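Local structure of esterase D (Lactobacillus rhamnosus, 3DLT) at residues A[193-198]-A[224-229]; A[100-105]-A[125-130]; A[25-30]-A[40-45]; A[129-134]-A[197-202]; A[29-34]-A[58-63]. The protein probably hydrolyses carboxylic esters, as a member of the alpha/beta-hydrolase family. All blocks are in the same frame, centred on the assembly; numbering follows the deposited sequence.

Contact 1: A[193-198]-A[224-229]; sequences GQDELV and AKHVIT. With BUA (butanoic acid), chain B.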
# COMPACT_ATOMS: atom_id res chain seq x y z
N GLY A 193 -0.84 8.97 -13.01
CA GLY A 193 -1.07 10.29 -13.56
C GLY A 193 -2.53 10.67 -13.72
O GLY A 193 -2.83 11.83 -14.00
N GLN A 194 -3.44 9.70 -13.62
CA GLN A 194 -4.88 9.94 -13.81
C GLN A 194 -5.63 9.43 -12.60
O GLN A 194 -6.66 8.78 -12.72
CB GLN A 194 -5.40 9.28 -15.10
CG GLN A 194 -4.77 9.78 -16.42
CD GLN A 194 -5.10 11.24 -16.75
OE1 GLN A 194 -6.17 11.76 -16.40
NE2 GLN A 194 -4.17 11.92 -17.46
N ASP A 195 -5.09 9.75 -11.43
CA ASP A 195 -5.57 9.25 -10.14
C ASP A 195 -6.69 10.12 -9.62
O ASP A 195 -6.50 11.30 -9.38
CB ASP A 195 -4.44 9.29 -9.11
CG ASP A 195 -4.72 8.43 -7.90
OD1 ASP A 195 -5.87 8.37 -7.43
OD2 ASP A 195 -3.77 7.81 -7.41
N GLU A 196 -7.84 9.50 -9.39
CA GLU A 196 -9.01 10.20 -8.92
C GLU A 196 -9.18 10.05 -7.41
O GLU A 196 -9.98 10.78 -6.81
CB GLU A 196 -10.24 9.66 -9.65
CG GLU A 196 -10.22 9.99 -11.15
CD GLU A 196 -11.50 9.53 -11.87
OE1 GLU A 196 -12.59 9.65 -11.28
OE2 GLU A 196 -11.40 9.03 -13.02
N LEU A 197 -8.42 9.14 -6.80
CA LEU A 197 -8.63 8.79 -5.43
C LEU A 197 -7.76 9.59 -4.52
O LEU A 197 -8.22 10.02 -3.48
CB LEU A 197 -8.39 7.29 -5.21
CG LEU A 197 -9.42 6.37 -5.88
CD1 LEU A 197 -9.05 4.90 -5.67
CD2 LEU A 197 -10.82 6.67 -5.34
N VAL A 198 -6.49 9.77 -4.87
CA VAL A 198 -5.63 10.64 -4.07
C VAL A 198 -4.99 11.68 -4.96
O VAL A 198 -4.88 11.50 -6.17
CB VAL A 198 -4.55 9.85 -3.28
CG1 VAL A 198 -5.21 8.89 -2.28
CG2 VAL A 198 -3.59 9.11 -4.22
N ALA A 224 -2.24 6.37 -16.44
CA ALA A 224 -2.74 5.30 -15.57
C ALA A 224 -3.65 5.80 -14.44
O ALA A 224 -3.37 6.83 -13.82
CB ALA A 224 -1.55 4.53 -14.98
N LYS A 225 -4.70 5.04 -14.16
CA LYS A 225 -5.54 5.28 -13.00
C LYS A 225 -4.81 4.83 -11.72
O LYS A 225 -3.68 4.37 -11.77
CB LYS A 225 -6.91 4.57 -13.09
CG LYS A 225 -7.77 4.80 -14.34
CD LYS A 225 -8.05 6.25 -14.65
CE LYS A 225 -8.95 6.96 -13.65
NZ LYS A 225 -8.99 8.45 -13.93
N HIS A 226 -5.47 4.95 -10.58
CA HIS A 226 -4.85 4.72 -9.28
C HIS A 226 -4.03 3.41 -9.07
O HIS A 226 -2.89 3.48 -8.60
CB HIS A 226 -5.91 4.82 -8.19
CG HIS A 226 -5.37 4.65 -6.80
ND1 HIS A 226 -4.69 5.64 -6.14
CD2 HIS A 226 -5.42 3.59 -5.95
CE1 HIS A 226 -4.31 5.20 -4.96
NE2 HIS A 226 -4.74 3.96 -4.81
N VAL A 227 -4.62 2.25 -9.39
CA VAL A 227 -4.06 0.95 -8.93
C VAL A 227 -3.06 0.47 -9.94
O VAL A 227 -3.33 -0.41 -10.75
CB VAL A 227 -5.15 -0.11 -8.66
CG1 VAL A 227 -4.60 -1.30 -7.81
CG2 VAL A 227 -6.30 0.50 -7.93
N ILE A 228 -1.89 1.06 -9.87
CA ILE A 228 -0.87 0.88 -10.92
C ILE A 228 -0.21 -0.51 -10.87
O ILE A 228 0.48 -0.92 -11.82
CB ILE A 228 0.20 2.02 -10.91
CG1 ILE A 228 0.80 2.27 -9.51
CG2 ILE A 228 -0.40 3.32 -11.50
CD1 ILE A 228 2.12 2.95 -9.57
N THR A 229 -0.43 -1.24 -9.77
CA THR A 229 0.03 -2.61 -9.64
C THR A 229 -0.77 -3.62 -10.49
O THR A 229 -0.31 -4.74 -10.73
CB THR A 229 0.05 -3.04 -8.17
OG1 THR A 229 -1.24 -2.87 -7.60
CG2 THR A 229 1.07 -2.21 -7.39
C1 BUA B . -6.68 5.37 -2.05
C2 BUA B . -7.14 4.08 -1.43
C3 BUA B . -6.56 2.86 -2.15
C4 BUA B . -5.13 2.62 -1.70
O1 BUA B . -4.92 2.42 -0.50
O2 BUA B . -4.21 2.63 -2.53
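His226 ND1 donates to Asp195 OD2 at 2.7 Å with an N-H...O angle of 159°; the oxygen lies close to the ring plane and is approached on its syn side, although carboxylate and imidazole planes stand 71° apart. At the far edge of the ring, NE2 gives a nearly straight bond to O2 of a bound butanoic acid, 2.7 Å away. The imidazole thus bridges two oxygens, which fixes its rotation. Leu197 lies over one face, its CD1 making a CH-pi contact 4.2 Å from the centroid of the His226 ring, while Val198 CG2 meets the rim near CE1. In the second shell, Asp195 OD1 accepts from Leu197 N, an Asx turn, and from Val198 N, which extends it to an Asx motif; the two hold the carboxylate, and Gln191 NE2 reaches OD2. An alanine in place of Asp195 would probably leave His226 ND1 without its acceptor and the imidazole less firmly fixed in rotation. Farther out, Lys225 doubles back through its bent chi2 and chi3, and NZ reaches both Gln194 O (2.6 Å) and, in a salt bridge at 2.6 Å, Glu196 OE2 on its anti lone pair. A backbone bond from Gln194 N to Ala224 O, 2.9 Å, ties the two loops together. Two loops following adjacent strands, 187-192 and 216-221, thereby bring together the predicted charge-relay aspartate and histidine of an alpha/beta-hydrolase catalytic triad.

Contact 2: A[100-105]-A[125-130]; sequences LSLGGI and SPILPG. With BUA (butanoic acid), chain B.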
# COMPACT_ATOMS: atom_id res chain seq x y z
N LEU A 100 0.70 0.34 -1.55
CA LEU A 100 -0.15 1.26 -2.31
C LEU A 100 -0.41 2.47 -1.42
O LEU A 100 0.52 2.84 -0.69
CB LEU A 100 -1.39 0.49 -2.81
CG LEU A 100 -1.13 -0.23 -4.12
CD1 LEU A 100 -2.22 -1.35 -4.38
CD2 LEU A 100 -1.06 0.83 -5.29
N SER A 101 -1.55 3.13 -1.44
CA SER A 101 -1.65 4.34 -0.64
C SER A 101 -1.64 4.01 0.84
O SER A 101 -0.76 4.47 1.55
CB SER A 101 -2.90 5.18 -0.94
OG SER A 101 -2.87 5.74 -2.23
N LEU A 102 -2.63 3.22 1.28
CA LEU A 102 -2.69 2.75 2.67
C LEU A 102 -1.45 1.98 3.06
O LEU A 102 -0.70 2.37 3.97
CB LEU A 102 -3.91 1.83 2.90
CG LEU A 102 -4.12 1.45 4.38
CD1 LEU A 102 -4.46 2.70 5.18
CD2 LEU A 102 -5.18 0.34 4.57
N GLY A 103 -1.24 0.87 2.37
CA GLY A 103 -0.07 0.06 2.60
C GLY A 103 1.16 0.93 2.62
O GLY A 103 2.04 0.66 3.39
N GLY A 104 1.23 1.96 1.78
CA GLY A 104 2.45 2.79 1.67
C GLY A 104 2.73 3.68 2.87
O GLY A 104 3.86 4.02 3.14
N ILE A 105 1.69 4.06 3.61
CA ILE A 105 1.85 4.80 4.86
C ILE A 105 2.64 3.92 5.81
O ILE A 105 3.62 4.35 6.40
CB ILE A 105 0.47 5.20 5.49
CG1 ILE A 105 -0.22 6.28 4.63
CG2 ILE A 105 0.63 5.72 6.92
CD1 ILE A 105 -1.78 6.25 4.77
N SER A 125 0.37 7.84 -3.58
CA SER A 125 0.50 8.88 -2.59
C SER A 125 -0.27 8.54 -1.33
O SER A 125 -1.23 7.76 -1.37
CB SER A 125 -0.01 10.21 -3.15
OG SER A 125 0.88 10.74 -4.10
N PRO A 126 0.16 9.13 -0.20
CA PRO A 126 -0.51 8.85 1.05
C PRO A 126 -1.92 9.42 1.12
O PRO A 126 -2.32 10.25 0.28
CB PRO A 126 0.41 9.53 2.11
CG PRO A 126 1.19 10.57 1.35
CD PRO A 126 1.29 10.07 -0.06
N ILE A 127 -2.66 8.94 2.12
CA ILE A 127 -3.99 9.43 2.47
C ILE A 127 -3.81 10.47 3.56
O ILE A 127 -3.48 10.11 4.70
CB ILE A 127 -4.91 8.26 2.95
CG1 ILE A 127 -5.05 7.18 1.83
CG2 ILE A 127 -6.28 8.78 3.42
CD1 ILE A 127 -5.62 5.81 2.34
N LEU A 128 -3.98 11.75 3.22
CA LEU A 128 -3.73 12.85 4.14
C LEU A 128 -4.93 13.78 4.17
O LEU A 128 -5.71 13.79 3.22
CB LEU A 128 -2.47 13.63 3.72
CG LEU A 128 -1.13 12.89 3.90
CD1 LEU A 128 0.04 13.65 3.21
CD2 LEU A 128 -0.88 12.65 5.39
N PRO A 129 -5.08 14.57 5.24
CA PRO A 129 -6.29 15.42 5.35
C PRO A 129 -6.52 16.32 4.14
O PRO A 129 -5.62 17.06 3.74
CB PRO A 129 -6.01 16.28 6.59
CG PRO A 129 -5.05 15.51 7.38
CD PRO A 129 -4.19 14.74 6.41
N GLY A 130 -7.71 16.22 3.55
CA GLY A 130 -8.16 17.15 2.54
C GLY A 130 -7.59 16.86 1.16
O GLY A 130 -7.83 17.62 0.23
C1 BUA B . -6.68 5.37 -2.05
C2 BUA B . -7.14 4.08 -1.43
C3 BUA B . -6.56 2.86 -2.15
C4 BUA B . -5.13 2.62 -1.70
O1 BUA B . -4.92 2.42 -0.50
O2 BUA B . -4.21 2.63 -2.53
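Ile127 lays its CG1 branch against Ser101, with CG1 4.0 Å from Ser101 CB, and carries CD1 on toward the first turn of helix 101-113, where it lies 4.1 Å from Leu102 N. Ile105, one turn along that helix, crosses Ile127 at about a right angle: Ile105 CD1 is 4.1 Å from Ile127 CB, and its CG1 packs on Pro126 CB. Ser101, the predicted nucleophile, sits at the nucleophile elbow of the alpha/beta-hydrolase fold, between strand 94-99 and this helix. There the backbone N atoms of Ser101 and Leu102 donate to O2 and O1 of the butanoic acid, at 2.9 Å and 3.0 Å respectively; the Leu102 bond is almost straight (175°). With OG anti to its carbonyl carbon (chi1 -67°), Ser101 turns the hydroxyl to the 125-130 loop, where OG donates to Ser125 O at 2.7 Å, in the carbonyl plane. The side chain of Ser125 turns the other way, its OG hydrogen-bonding Gln191 OE1.

Contact 3: A[25-30]-A[40-45]; sequences VVLLHA and FMARAL. With BUA (butanoic acid), chain B.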
# COMPACT_ATOMS: atom_id res chain seq x y z
N VAL A 25 10.63 -9.37 -0.07
CA VAL A 25 9.89 -8.15 -0.31
C VAL A 25 8.50 -8.29 0.32
O VAL A 25 7.85 -9.29 0.12
CB VAL A 25 9.76 -7.81 -1.82
CG1 VAL A 25 9.08 -6.45 -1.99
CG2 VAL A 25 11.13 -7.78 -2.50
N VAL A 26 8.14 -7.31 1.15
CA VAL A 26 6.82 -7.16 1.73
C VAL A 26 6.05 -6.15 0.90
O VAL A 26 6.53 -5.07 0.61
CB VAL A 26 6.90 -6.66 3.17
CG1 VAL A 26 5.49 -6.49 3.78
CG2 VAL A 26 7.73 -7.61 4.01
N LEU A 27 4.82 -6.53 0.51
CA LEU A 27 3.94 -5.73 -0.30
C LEU A 27 2.67 -5.58 0.51
O LEU A 27 2.04 -6.60 0.82
CB LEU A 27 3.61 -6.49 -1.59
CG LEU A 27 4.77 -6.70 -2.57
CD1 LEU A 27 4.32 -7.47 -3.88
CD2 LEU A 27 5.21 -5.32 -2.87
N LEU A 28 2.30 -4.33 0.81
CA LEU A 28 1.13 -3.98 1.63
C LEU A 28 0.04 -3.33 0.80
O LEU A 28 0.26 -2.34 0.12
CB LEU A 28 1.54 -3.03 2.75
CG LEU A 28 2.72 -3.44 3.62
CD1 LEU A 28 3.06 -2.33 4.62
CD2 LEU A 28 2.48 -4.75 4.34
N HIS A 29 -1.18 -3.88 0.88
CA HIS A 29 -2.17 -3.63 -0.15
C HIS A 29 -2.95 -2.32 0.06
O HIS A 29 -2.65 -1.54 0.98
CB HIS A 29 -3.08 -4.84 -0.33
CG HIS A 29 -3.99 -5.14 0.82
ND1 HIS A 29 -5.01 -4.29 1.22
CD2 HIS A 29 -4.09 -6.24 1.62
CE1 HIS A 29 -5.66 -4.84 2.23
NE2 HIS A 29 -5.14 -6.03 2.48
N ALA A 30 -3.93 -2.09 -0.81
CA ALA A 30 -4.70 -0.86 -0.78
C ALA A 30 -5.85 -0.93 0.26
O ALA A 30 -6.28 -2.01 0.67
CB ALA A 30 -5.26 -0.58 -2.16
N PHE A 40 0.22 -9.38 -9.58
CA PHE A 40 1.13 -9.24 -10.76
C PHE A 40 2.53 -8.89 -10.30
O PHE A 40 3.52 -9.48 -10.75
CB PHE A 40 0.67 -8.17 -11.70
CG PHE A 40 -0.68 -8.39 -12.31
CD1 PHE A 40 -1.20 -9.65 -12.49
CD2 PHE A 40 -1.42 -7.31 -12.75
CE1 PHE A 40 -2.46 -9.82 -13.08
CE2 PHE A 40 -2.65 -7.47 -13.35
CZ PHE A 40 -3.17 -8.73 -13.51
N MET A 41 2.62 -7.91 -9.41
CA MET A 41 3.91 -7.48 -8.82
C MET A 41 4.65 -8.59 -8.05
O MET A 41 5.85 -8.77 -8.26
CB MET A 41 3.65 -6.28 -7.92
CG MET A 41 4.82 -5.76 -7.13
SD MET A 41 6.15 -5.20 -8.21
CE MET A 41 5.43 -3.63 -8.65
N ALA A 42 3.98 -9.27 -7.11
CA ALA A 42 4.52 -10.46 -6.45
C ALA A 42 5.13 -11.46 -7.43
O ALA A 42 6.30 -11.91 -7.29
CB ALA A 42 3.43 -11.15 -5.62
N ARG A 43 4.37 -11.82 -8.45
CA ARG A 43 4.85 -12.75 -9.46
C ARG A 43 6.04 -12.18 -10.25
O ARG A 43 6.96 -12.92 -10.61
CB ARG A 43 3.70 -13.16 -10.40
CG ARG A 43 2.68 -14.04 -9.72
CD ARG A 43 3.27 -15.40 -9.29
NE ARG A 43 2.21 -16.38 -9.13
CZ ARG A 43 2.39 -17.69 -8.92
NH1 ARG A 43 3.60 -18.21 -8.79
NH2 ARG A 43 1.33 -18.47 -8.82
N ALA A 44 6.02 -10.88 -10.55
CA ALA A 44 7.12 -10.29 -11.29
C ALA A 44 8.40 -10.42 -10.47
O ALA A 44 9.48 -10.71 -11.00
CB ALA A 44 6.85 -8.81 -11.64
N LEU A 45 8.29 -10.17 -9.17
CA LEU A 45 9.42 -10.25 -8.26
C LEU A 45 9.87 -11.70 -8.12
O LEU A 45 11.05 -11.97 -8.04
CB LEU A 45 9.06 -9.67 -6.88
CG LEU A 45 8.67 -8.18 -6.87
CD1 LEU A 45 7.99 -7.75 -5.58
CD2 LEU A 45 9.91 -7.31 -7.11
C1 BUA B . -6.68 5.37 -2.05
C2 BUA B . -7.14 4.08 -1.43
C3 BUA B . -6.56 2.86 -2.15
C4 BUA B . -5.13 2.62 -1.70
O1 BUA B . -4.92 2.42 -0.50
O2 BUA B . -4.21 2.63 -2.53
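Leu27 CD1 is the focus of the tight part of this contact. It lies 3.7 Å from Met41 CG and equally 3.7 Å from the backbone N of Ala42, so one methyl is pressed against the helix backbone as well as its side chains. Ala42 CB and, at 4.1 Å, Leu45 CD1 also meet Leu27 CD1. Two first torsions bring Leu27 CD1 and Met41 CG together: Leu27 holds CG anti to its carbonyl carbon (chi1 -68°), while Met41 puts CG anti to the backbone N (chi1 175°). Leu27 and Met41 cross at about a right angle.

Toward the start of the strand segment the packing thins to one pair, Val25 CG1 against Leu45 CD1 at 4.0 Å, again crossing nearly at a right angle. On the outer side of the helix Phe40 and Arg43 are exposed and take no part; Arg43 NH1 bonds Gln46 OE1 instead. The cohesion is wholly apolar, and all five touching residues are buried, with Met41 and Leu45 also covered by helix 234-247.

Strand 25-28 and helix 40-45 run antiparallel, their axes 10.1 Å apart at 172°. That is the strand-to-helix half of a beta-alpha-beta crossover, here 23-28, 39-47 and 51-54, in the alpha/beta-hydrolase fold.

Contact 4: A[129-134]-A[197-202]; sequences PGKHHL and LVDGRL. With BUA (butanoic acid), chain C; BUA (butanoic acid), chain B.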
# COMPACT_ATOMS: atom_id res chain seq x y z
N PRO A 129 -5.08 14.57 5.24
CA PRO A 129 -6.29 15.42 5.35
C PRO A 129 -6.52 16.32 4.14
O PRO A 129 -5.62 17.06 3.74
CB PRO A 129 -6.01 16.28 6.59
CG PRO A 129 -5.05 15.51 7.38
CD PRO A 129 -4.19 14.74 6.41
N GLY A 130 -7.71 16.22 3.55
CA GLY A 130 -8.16 17.15 2.54
C GLY A 130 -7.59 16.86 1.16
O GLY A 130 -7.83 17.62 0.23
N LYS A 131 -6.89 15.73 1.04
CA LYS A 131 -6.11 15.41 -0.14
C LYS A 131 -6.61 14.15 -0.85
O LYS A 131 -5.88 13.55 -1.64
CB LYS A 131 -4.64 15.25 0.23
CG LYS A 131 -3.99 16.48 0.83
CD LYS A 131 -3.87 17.65 -0.17
CE LYS A 131 -3.23 18.91 0.44
NZ LYS A 131 -1.72 18.85 0.40
N HIS A 132 -7.85 13.77 -0.59
CA HIS A 132 -8.39 12.57 -1.20
C HIS A 132 -9.90 12.62 -1.45
O HIS A 132 -10.63 13.37 -0.80
CB HIS A 132 -8.02 11.34 -0.35
CG HIS A 132 -8.30 11.48 1.12
ND1 HIS A 132 -9.58 11.48 1.64
CD2 HIS A 132 -7.47 11.59 2.18
CE1 HIS A 132 -9.52 11.60 2.95
NE2 HIS A 132 -8.25 11.66 3.31
N HIS A 133 -10.32 11.80 -2.42
CA HIS A 133 -11.73 11.60 -2.74
C HIS A 133 -12.01 10.13 -2.68
O HIS A 133 -12.22 9.48 -3.71
CB HIS A 133 -12.08 12.12 -4.15
CG HIS A 133 -11.99 13.61 -4.29
ND1 HIS A 133 -11.69 14.23 -5.49
CD2 HIS A 133 -12.16 14.60 -3.38
CE1 HIS A 133 -11.68 15.54 -5.31
NE2 HIS A 133 -11.96 15.79 -4.04
N LEU A 134 -12.05 9.61 -1.46
CA LEU A 134 -12.19 8.19 -1.22
C LEU A 134 -13.62 7.79 -0.95
O LEU A 134 -13.98 6.65 -1.21
CB LEU A 134 -11.33 7.76 -0.03
CG LEU A 134 -9.82 7.98 -0.25
CD1 LEU A 134 -9.03 7.44 0.91
CD2 LEU A 134 -9.36 7.35 -1.56
N LEU A 197 -8.42 9.14 -6.80
CA LEU A 197 -8.63 8.79 -5.43
C LEU A 197 -7.76 9.59 -4.52
O LEU A 197 -8.22 10.02 -3.48
CB LEU A 197 -8.39 7.29 -5.21
CG LEU A 197 -9.42 6.37 -5.88
CD1 LEU A 197 -9.05 4.90 -5.67
CD2 LEU A 197 -10.82 6.67 -5.34
N VAL A 198 -6.49 9.77 -4.87
CA VAL A 198 -5.63 10.64 -4.07
C VAL A 198 -4.99 11.68 -4.96
O VAL A 198 -4.88 11.50 -6.17
CB VAL A 198 -4.55 9.85 -3.28
CG1 VAL A 198 -5.21 8.89 -2.28
CG2 VAL A 198 -3.59 9.11 -4.22
N ASP A 199 -4.58 12.78 -4.35
CA ASP A 199 -4.01 13.90 -5.05
C ASP A 199 -2.56 13.58 -5.39
O ASP A 199 -1.69 13.62 -4.52
CB ASP A 199 -4.07 15.14 -4.17
CG ASP A 199 -3.53 16.39 -4.86
OD1 ASP A 199 -2.95 16.29 -5.97
OD2 ASP A 199 -3.71 17.49 -4.28
N GLY A 200 -2.29 13.30 -6.65
CA GLY A 200 -0.95 12.86 -7.04
C GLY A 200 0.19 13.82 -6.78
O GLY A 200 1.36 13.42 -6.80
N ARG A 201 -0.12 15.10 -6.59
CA ARG A 201 0.90 16.11 -6.30
C ARG A 201 1.64 15.87 -4.99
O ARG A 201 2.79 16.29 -4.80
CB ARG A 201 0.27 17.51 -6.29
CG ARG A 201 -0.21 17.95 -7.65
CD ARG A 201 -0.95 19.28 -7.59
NE ARG A 201 -2.24 19.13 -6.92
CZ ARG A 201 -3.21 20.05 -6.96
NH1 ARG A 201 -3.04 21.19 -7.62
NH2 ARG A 201 -4.35 19.82 -6.31
N LEU A 202 0.95 15.20 -4.07
CA LEU A 202 1.53 14.66 -2.84
C LEU A 202 2.82 13.87 -3.06
O LEU A 202 3.68 13.86 -2.18
CB LEU A 202 0.52 13.73 -2.17
CG LEU A 202 -0.30 14.23 -0.97
CD1 LEU A 202 -0.61 15.69 -1.08
CD2 LEU A 202 -1.56 13.37 -0.81
C1 BUA C . -13.58 13.56 4.05
C2 BUA C . -13.95 13.02 2.69
C3 BUA C . -12.75 13.02 1.77
C4 BUA C . -12.79 11.82 0.86
O1 BUA C . -13.77 11.69 0.10
O2 BUA C . -11.85 11.00 0.89
C1 BUA B . -6.68 5.37 -2.05
C2 BUA B . -7.14 4.08 -1.43
C3 BUA B . -6.56 2.86 -2.15
C4 BUA B . -5.13 2.62 -1.70
O1 BUA B . -4.92 2.42 -0.50
O2 BUA B . -4.21 2.63 -2.53
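His133 N donates to Leu197 O at 2.9 Å, and Asp199 N to Lys131 O at 3.1 Å, two backbone bonds that flank His132 and Val198 and make them a single beta bridge. Beside it Asp199 is gripped within its own segment: Arg201 meets the carboxylate side-on, NE donating to OD1 at 3.1 Å on the syn lone pair and NH2 to OD2 at 3.2 Å. Asp199 OD1 also accepts from Arg201 N, which approaches from above the carboxylate plane, a capping bond. An alanine replacing Asp199 would probably leave the Arg201 guanidinium without its mate and remove the cap from the turn entering helix 202-209. Lys131 NZ stays 5.3 Å from Asp199 OD2, not in contact, so any attraction between them is probably weak.

On the other flank, Leu134 N donates to O2 of a second butanoic acid at 2.7 Å. The same oxygen lies at the edge of the His132 ring by ND1, and His132 NE2 is hydrogen-bonded to Asp170 OD1.

Packing fills in around these bonds. The bent aliphatic chain of Lys131 crosses Leu202 at a slant, CB 3.8 Å from Leu202 CD2, and Leu134 CD2 touches Leu197 CB, also at 3.8 Å. The bridge joins the loop after strand 119-122, which leads into helix 134-149, to the loop after strand 187-192, which leads into helix 202-209; helix 155-178 lies against Pro129 and Leu134.

Contact 5: A[29-34]-A[58-63]; sequences HAYTGS and SGHGTV. With BUA (butanoic acid), chain B.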
# COMPACT_ATOMS: atom_id res chain seq x y z
N HIS A 29 -1.18 -3.88 0.88
CA HIS A 29 -2.17 -3.63 -0.15
C HIS A 29 -2.95 -2.32 0.06
O HIS A 29 -2.65 -1.54 0.98
CB HIS A 29 -3.08 -4.84 -0.33
CG HIS A 29 -3.99 -5.14 0.82
ND1 HIS A 29 -5.01 -4.29 1.22
CD2 HIS A 29 -4.09 -6.24 1.62
CE1 HIS A 29 -5.66 -4.84 2.23
NE2 HIS A 29 -5.14 -6.03 2.48
N ALA A 30 -3.93 -2.09 -0.81
CA ALA A 30 -4.70 -0.86 -0.78
C ALA A 30 -5.85 -0.93 0.26
O ALA A 30 -6.28 -2.01 0.67
CB ALA A 30 -5.26 -0.58 -2.16
N TYR A 31 -6.33 0.25 0.66
CA TYR A 31 -7.55 0.39 1.44
C TYR A 31 -8.71 -0.06 0.56
O TYR A 31 -8.84 0.37 -0.60
CB TYR A 31 -7.71 1.86 1.82
CG TYR A 31 -8.87 2.20 2.72
CD1 TYR A 31 -9.10 1.50 3.88
CD2 TYR A 31 -9.70 3.26 2.42
CE1 TYR A 31 -10.15 1.82 4.71
CE2 TYR A 31 -10.73 3.61 3.26
CZ TYR A 31 -10.96 2.89 4.39
OH TYR A 31 -11.99 3.28 5.21
N THR A 32 -9.55 -0.93 1.12
CA THR A 32 -10.60 -1.66 0.39
C THR A 32 -10.06 -2.67 -0.60
O THR A 32 -10.84 -3.32 -1.32
CB THR A 32 -11.63 -0.75 -0.36
OG1 THR A 32 -11.06 -0.28 -1.58
CG2 THR A 32 -12.12 0.43 0.50
N GLY A 33 -8.74 -2.81 -0.64
CA GLY A 33 -8.12 -3.80 -1.46
C GLY A 33 -7.93 -5.11 -0.75
O GLY A 33 -8.62 -5.41 0.24
N SER A 34 -6.99 -5.89 -1.25
CA SER A 34 -6.64 -7.19 -0.69
C SER A 34 -5.28 -7.63 -1.27
O SER A 34 -4.69 -6.87 -2.05
CB SER A 34 -7.69 -8.21 -1.08
OG SER A 34 -7.61 -8.45 -2.46
N SER A 58 -6.72 -6.58 8.44
CA SER A 58 -8.02 -6.84 9.11
C SER A 58 -9.19 -6.08 8.49
O SER A 58 -9.05 -4.93 8.05
CB SER A 58 -7.96 -6.51 10.61
OG SER A 58 -7.24 -7.48 11.35
N GLY A 59 -10.35 -6.75 8.48
CA GLY A 59 -11.57 -6.25 7.87
C GLY A 59 -11.68 -6.36 6.37
O GLY A 59 -12.76 -6.20 5.79
N HIS A 60 -10.54 -6.61 5.71
CA HIS A 60 -10.48 -6.69 4.29
C HIS A 60 -10.62 -8.13 3.79
O HIS A 60 -10.45 -9.09 4.54
CB HIS A 60 -9.13 -6.13 3.81
CG HIS A 60 -9.02 -4.65 3.92
ND1 HIS A 60 -8.74 -4.01 5.10
CD2 HIS A 60 -9.11 -3.68 2.98
CE1 HIS A 60 -8.67 -2.70 4.89
NE2 HIS A 60 -8.90 -2.47 3.61
N GLY A 61 -10.91 -8.26 2.49
CA GLY A 61 -10.99 -9.56 1.83
C GLY A 61 -12.26 -10.37 2.07
O GLY A 61 -12.28 -11.59 1.89
N THR A 62 -13.34 -9.72 2.46
CA THR A 62 -14.59 -10.43 2.72
C THR A 62 -15.70 -9.85 1.86
O THR A 62 -15.56 -8.78 1.27
CB THR A 62 -14.97 -10.38 4.21
OG1 THR A 62 -15.49 -9.08 4.54
CG2 THR A 62 -13.78 -10.69 5.09
N VAL A 63 -16.80 -10.56 1.78
CA VAL A 63 -17.93 -10.13 0.96
C VAL A 63 -18.66 -8.93 1.57
O VAL A 63 -19.46 -8.30 0.89
CB VAL A 63 -18.94 -11.29 0.74
CG1 VAL A 63 -19.57 -11.73 2.08
CG2 VAL A 63 -20.01 -10.90 -0.29
C1 BUA B . -6.68 5.37 -2.05
C2 BUA B . -7.14 4.08 -1.43
C3 BUA B . -6.56 2.86 -2.15
C4 BUA B . -5.13 2.62 -1.70
O1 BUA B . -4.92 2.42 -0.50
O2 BUA B . -4.21 2.63 -2.53
O HOH W 1 -11.29 -5.72 0.85
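His60 carries CG anti to its carbonyl carbon (chi1 -73°), and the ring is turned so that NE2 meets the backbone of the facing loop; His29, with chi1 68°, has CG between its backbone N and carbonyl carbon and sends CE1 over a face of that ring. The pair is T-shaped, the edge of His29 on the face of His60, with centroids 5.1 Å apart and planes at 63°. His60 NE2 accepts from Thr32 N at 3.0 Å, the donor lying in the ring plane, and ND1 donates to Ser58 O at 3.1 Å, so bonds at both nitrogens fix the rotation of the imidazole.

The NE2 bond is made to a type II beta turn, Ala30 to Gly33, in the loop after strand 23-28 of the alpha/beta-hydrolase fold. Thr32 has positive phi in this turn, and the turn's own bond, Gly33 N to Ala30 O, closes it at 2.9 Å. At its start Tyr31 N donates to O1 of the butanoic acid at 2.8 Å, in the manner of an oxyanion-hole amide. Tyr31 CD1 approaches His60 NE2 at 4.0 Å, while its hydroxyl is hydrogen-bonded to Gln165 NE2. A water links the two loops, donating to Gly33 O at 2.8 Å and accepting from Gly61 N at 3.0 Å.

One butanoic acid gathers the contacts: contact 1 binds its O2 through His226, contact 2 both oxygens through the backbone of Ser101 and Leu102, and contact 5 its O1 through Tyr31. His226 CE1 packs 3.1 Å from Ser101 OG, which brings the predicted triad residues of contacts 1 and 2 together, their centres about 12 Å apart; in this complex His226 NE2 is bonded to the ligand. Contact 4 shares Leu197 and Val198 with contact 1 and places Leu134 CD2 3.4 Å from C1 of that ligand; its centre is about 8 Å from that of contact 2. Contact 3 packs away from the site, yet its strand segment runs into Ala30, which it shares with contact 5.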